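Local coordinates for putative pachytene checkpoint protein 2 (Caenorhabditis elegans, PDB 4XGU), which is an AAA+ ATPase of the PCH2 family that binds and hydrolyses ATP and probably plays a key role in chromosome recombination during meiosis, at residues 137-142 and 185-190. Sequence-based numbering, arbitrary orientation.
Sequences ENLIYD and KTSLCK. With ADP (adenosine-5'-diphosphate), chain H.
With CG beside the backbone N and opposite the carbonyl carbon (chi1 -73°, -64° and -79°), Leu139, Tyr141 and Leu188 bring their ends together, the two leucines running on extended at chi2. Leu139 and Tyr141 start out toward the helix; Leu188 sets out across the line of approach, and its branch closes the distance. Leu188 CD2 is shared, touching Leu139 CD1 at 3.6 Å and lying against Tyr141 CE2, while CD1 and CG of Leu188 pack on the phenol oxygen. The other branch of Leu139, CD2, rests on Ser187 CB at 3.7 Å. The phenol end is held by a hydrogen bond from Tyr141 OH to the carbonyl of Thr183, in the loop just ahead of the helix.

One face of the Tyr141 ring carries the adenine amino group, N6 standing 3.5 Å above the plane near the rim. With the ring cut back to an alanine here, N6 would probably lose this cover, Leu188 CD2 its aromatic neighbour and the carbonyl of Thr183 this donor. Ile140 reads the base through its backbone: Ile140 N donates to N1 of ADP at 2.9 Å, and N6 of ADP donates back to Ile140 O at 2.8 Å.

At the other end of the nucleotide, Thr186 N at 2.7 Å and Thr186 OG1 both donate to O2B of ADP. Ser187 N binds O1A of ADP at 2.8 Å, with OG as a longer second donor. Lys185 bends at chi3 and chi4 to bring NZ to O1B of ADP at 3.1 Å, and Asn300 OD1 takes another bond from that ammonium. This phosphate grip at the start of helix 185-199 belongs to the Walker A motif (P-loop); with the base held by backbone bonds from the extended loop after helix 135-138, it makes up an AAA+ nucleotide site.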
loop_
_atom_site.group_PDB
_atom_site.type_symbol
_atom_site.label_atom_id
_atom_site.label_comp_id
_atom_site.label_asym_id
_atom_site.label_seq_id
_atom_site.Cartn_x
_atom_site.Cartn_y
_atom_site.Cartn_z
ATOM N N GLU B 137 -34.191 -13.616 -31.592
ATOM C CA GLU B 137 -35.603 -13.946 -31.429
ATOM C C GLU B 137 -35.864 -14.701 -30.133
ATOM O O GLU B 137 -36.957 -14.632 -29.577
ATOM C CB GLU B 137 -36.100 -14.775 -32.609
ATOM C CG GLU B 137 -35.559 -14.313 -33.940
ATOM C CD GLU B 137 -34.549 -15.280 -34.511
ATOM O OE1 GLU B 137 -34.830 -16.498 -34.509
ATOM O OE2 GLU B 137 -33.474 -14.821 -34.955
ATOM N N ASN B 138 -34.850 -15.414 -29.657
ATOM C CA ASN B 138 -35.001 -16.256 -28.479
ATOM C C ASN B 138 -34.614 -15.541 -27.192
ATOM O O ASN B 138 -34.784 -16.080 -26.101
ATOM C CB ASN B 138 -34.175 -17.527 -28.646
ATOM C CG ASN B 138 -34.565 -18.299 -29.881
ATOM O OD1 ASN B 138 -35.745 -18.560 -30.111
ATOM N ND2 ASN B 138 -33.580 -18.653 -30.699
ATOM N N LEU B 139 -34.093 -14.327 -27.324
ATOM C CA LEU B 139 -33.810 -13.499 -26.161
ATOM C C LEU B 139 -35.109 -12.891 -25.643
ATOM O O LEU B 139 -35.840 -12.239 -26.392
ATOM C CB LEU B 139 -32.793 -12.407 -26.502
ATOM C CG LEU B 139 -31.354 -12.897 -26.684
ATOM C CD1 LEU B 139 -30.442 -11.771 -27.131
ATOM C CD2 LEU B 139 -30.847 -13.511 -25.398
ATOM N N ILE B 140 -35.392 -13.109 -24.361
ATOM C CA ILE B 140 -36.665 -12.697 -23.773
ATOM C C ILE B 140 -36.518 -11.684 -22.641
ATOM O O ILE B 140 -35.915 -11.973 -21.608
ATOM C CB ILE B 140 -37.438 -13.902 -23.221
ATOM C CG1 ILE B 140 -37.613 -14.965 -24.304
ATOM C CG2 ILE B 140 -38.782 -13.457 -22.672
ATOM C CD1 ILE B 140 -38.362 -16.194 -23.832
ATOM N N TYR B 141 -37.091 -10.502 -22.838
ATOM C CA TYR B 141 -37.085 -9.466 -21.816
ATOM C C TYR B 141 -38.466 -8.835 -21.699
ATOM O O TYR B 141 -39.266 -8.899 -22.633
ATOM C CB TYR B 141 -36.034 -8.399 -22.131
ATOM C CG TYR B 141 -34.611 -8.918 -22.109
ATOM C CD1 TYR B 141 -33.957 -9.154 -20.909
ATOM C CD2 TYR B 141 -33.922 -9.168 -23.290
ATOM C CE1 TYR B 141 -32.661 -9.628 -20.881
ATOM C CE2 TYR B 141 -32.623 -9.642 -23.273
ATOM C CZ TYR B 141 -31.997 -9.869 -22.065
ATOM O OH TYR B 141 -30.704 -10.338 -22.039
ATOM N N ASP B 142 -38.737 -8.227 -20.549
ATOM C CA ASP B 142 -40.052 -7.666 -20.264
ATOM C C ASP B 142 -40.017 -6.138 -20.257
ATOM O O ASP B 142 -41.033 -5.481 -20.035
ATOM C CB ASP B 142 -40.560 -8.196 -18.918
ATOM C CG ASP B 142 -41.997 -7.803 -18.635
ATOM O OD1 ASP B 142 -42.775 -7.643 -19.602
ATOM O OD2 ASP B 142 -42.346 -7.654 -17.445
ATOM N N LYS B 185 -26.076 -10.926 -21.384
ATOM C CA LYS B 185 -25.558 -9.705 -21.990
ATOM C C LYS B 185 -24.747 -10.008 -23.243
ATOM O O LYS B 185 -24.804 -9.271 -24.228
ATOM C CB LYS B 185 -24.699 -8.942 -20.987
ATOM C CG LYS B 185 -25.352 -8.767 -19.633
ATOM C CD LYS B 185 -24.439 -8.030 -18.677
ATOM C CE LYS B 185 -24.171 -8.859 -17.439
ATOM N NZ LYS B 185 -23.455 -10.127 -17.751
ATOM N N THR B 186 -23.980 -11.090 -23.193
ATOM C CA THR B 186 -23.171 -11.509 -24.328
ATOM C C THR B 186 -24.059 -11.826 -25.522
ATOM O O THR B 186 -23.786 -11.387 -26.639
ATOM C CB THR B 186 -22.314 -12.743 -23.990
ATOM O OG1 THR B 186 -21.502 -12.466 -22.842
ATOM C CG2 THR B 186 -21.421 -13.107 -25.165
ATOM N N SER B 187 -25.132 -12.574 -25.275
ATOM C CA SER B 187 -26.075 -12.947 -26.326
ATOM C C SER B 187 -26.676 -11.716 -26.995
ATOM O O SER B 187 -26.881 -11.700 -28.208
ATOM C CB SER B 187 -27.185 -13.835 -25.762
ATOM O OG SER B 187 -26.678 -15.099 -25.370
ATOM N N LEU B 188 -26.955 -10.688 -26.198
ATOM C CA LEU B 188 -27.432 -9.416 -26.729
ATOM C C LEU B 188 -26.423 -8.819 -27.703
ATOM O O LEU B 188 -26.783 -8.381 -28.794
ATOM C CB LEU B 188 -27.708 -8.423 -25.598
ATOM C CG LEU B 188 -29.011 -8.583 -24.816
ATOM C CD1 LEU B 188 -29.104 -7.525 -23.729
ATOM C CD2 LEU B 188 -30.204 -8.490 -25.751
ATOM N N CYS B 189 -25.156 -8.808 -27.303
ATOM C CA CYS B 189 -24.096 -8.259 -28.139
ATOM C C CYS B 189 -23.933 -9.045 -29.434
ATOM O O CYS B 189 -23.744 -8.459 -30.498
ATOM C CB CYS B 189 -22.771 -8.237 -27.379
ATOM S SG CYS B 189 -22.699 -7.022 -26.052
ATOM N N LYS B 190 -23.998 -10.369 -29.335
ATOM C CA LYS B 190 -23.881 -11.223 -30.510
ATOM C C LYS B 190 -25.010 -10.916 -31.487
ATOM O O LYS B 190 -24.768 -10.593 -32.652
ATOM C CB LYS B 190 -23.918 -12.702 -30.121
ATOM C CG LYS B 190 -22.919 -13.131 -29.059
ATOM C CD LYS B 190 -21.523 -13.296 -29.624
ATOM C CE LYS B 190 -20.706 -14.290 -28.803
ATOM N NZ LYS B 190 -21.300 -15.659 -28.821
HETATM P PB ADP H . -23.998 -13.304 -19.734
HETATM O O1B ADP H . -24.987 -12.592 -18.845
HETATM O O2B ADP H . -23.522 -12.474 -20.901
HETATM O O3B ADP H . -22.889 -14.014 -18.988
HETATM P PA ADP H . -24.590 -15.029 -21.892
HETATM O O1A ADP H . -24.997 -13.954 -22.870
HETATM O O2A ADP H . -23.190 -15.599 -21.929
HETATM O O3A ADP H . -24.875 -14.487 -20.398
HETATM O "O5'" ADP H . -25.618 -16.252 -22.084
HETATM C "C5'" ADP H . -26.405 -16.750 -21.007
HETATM C "C4'" ADP H . -27.238 -17.920 -21.513
HETATM O "O4'" ADP H . -28.460 -17.991 -20.776
HETATM C "C3'" ADP H . -27.598 -17.755 -22.980
HETATM O "O3'" ADP H . -26.895 -18.714 -23.773
HETATM C "C2'" ADP H . -29.092 -17.989 -23.068
HETATM O "O2'" ADP H . -29.348 -19.268 -23.658
HETATM C "C1'" ADP H . -29.602 -17.974 -21.635
HETATM N N9 ADP H . -30.325 -16.700 -21.397
HETATM C C8 ADP H . -29.919 -15.727 -20.559
HETATM N N7 ADP H . -30.786 -14.682 -20.552
HETATM C C5 ADP H . -31.778 -14.982 -21.406
HETATM C C6 ADP H . -33.014 -14.315 -21.870
HETATM N N6 ADP H . -33.358 -13.093 -21.401
HETATM N N1 ADP H . -33.780 -14.967 -22.770
HETATM C C2 ADP H . -33.441 -16.184 -23.239
HETATM N N3 ADP H . -32.333 -16.850 -22.862
HETATM C C4 ADP H . -31.475 -16.313 -21.961
#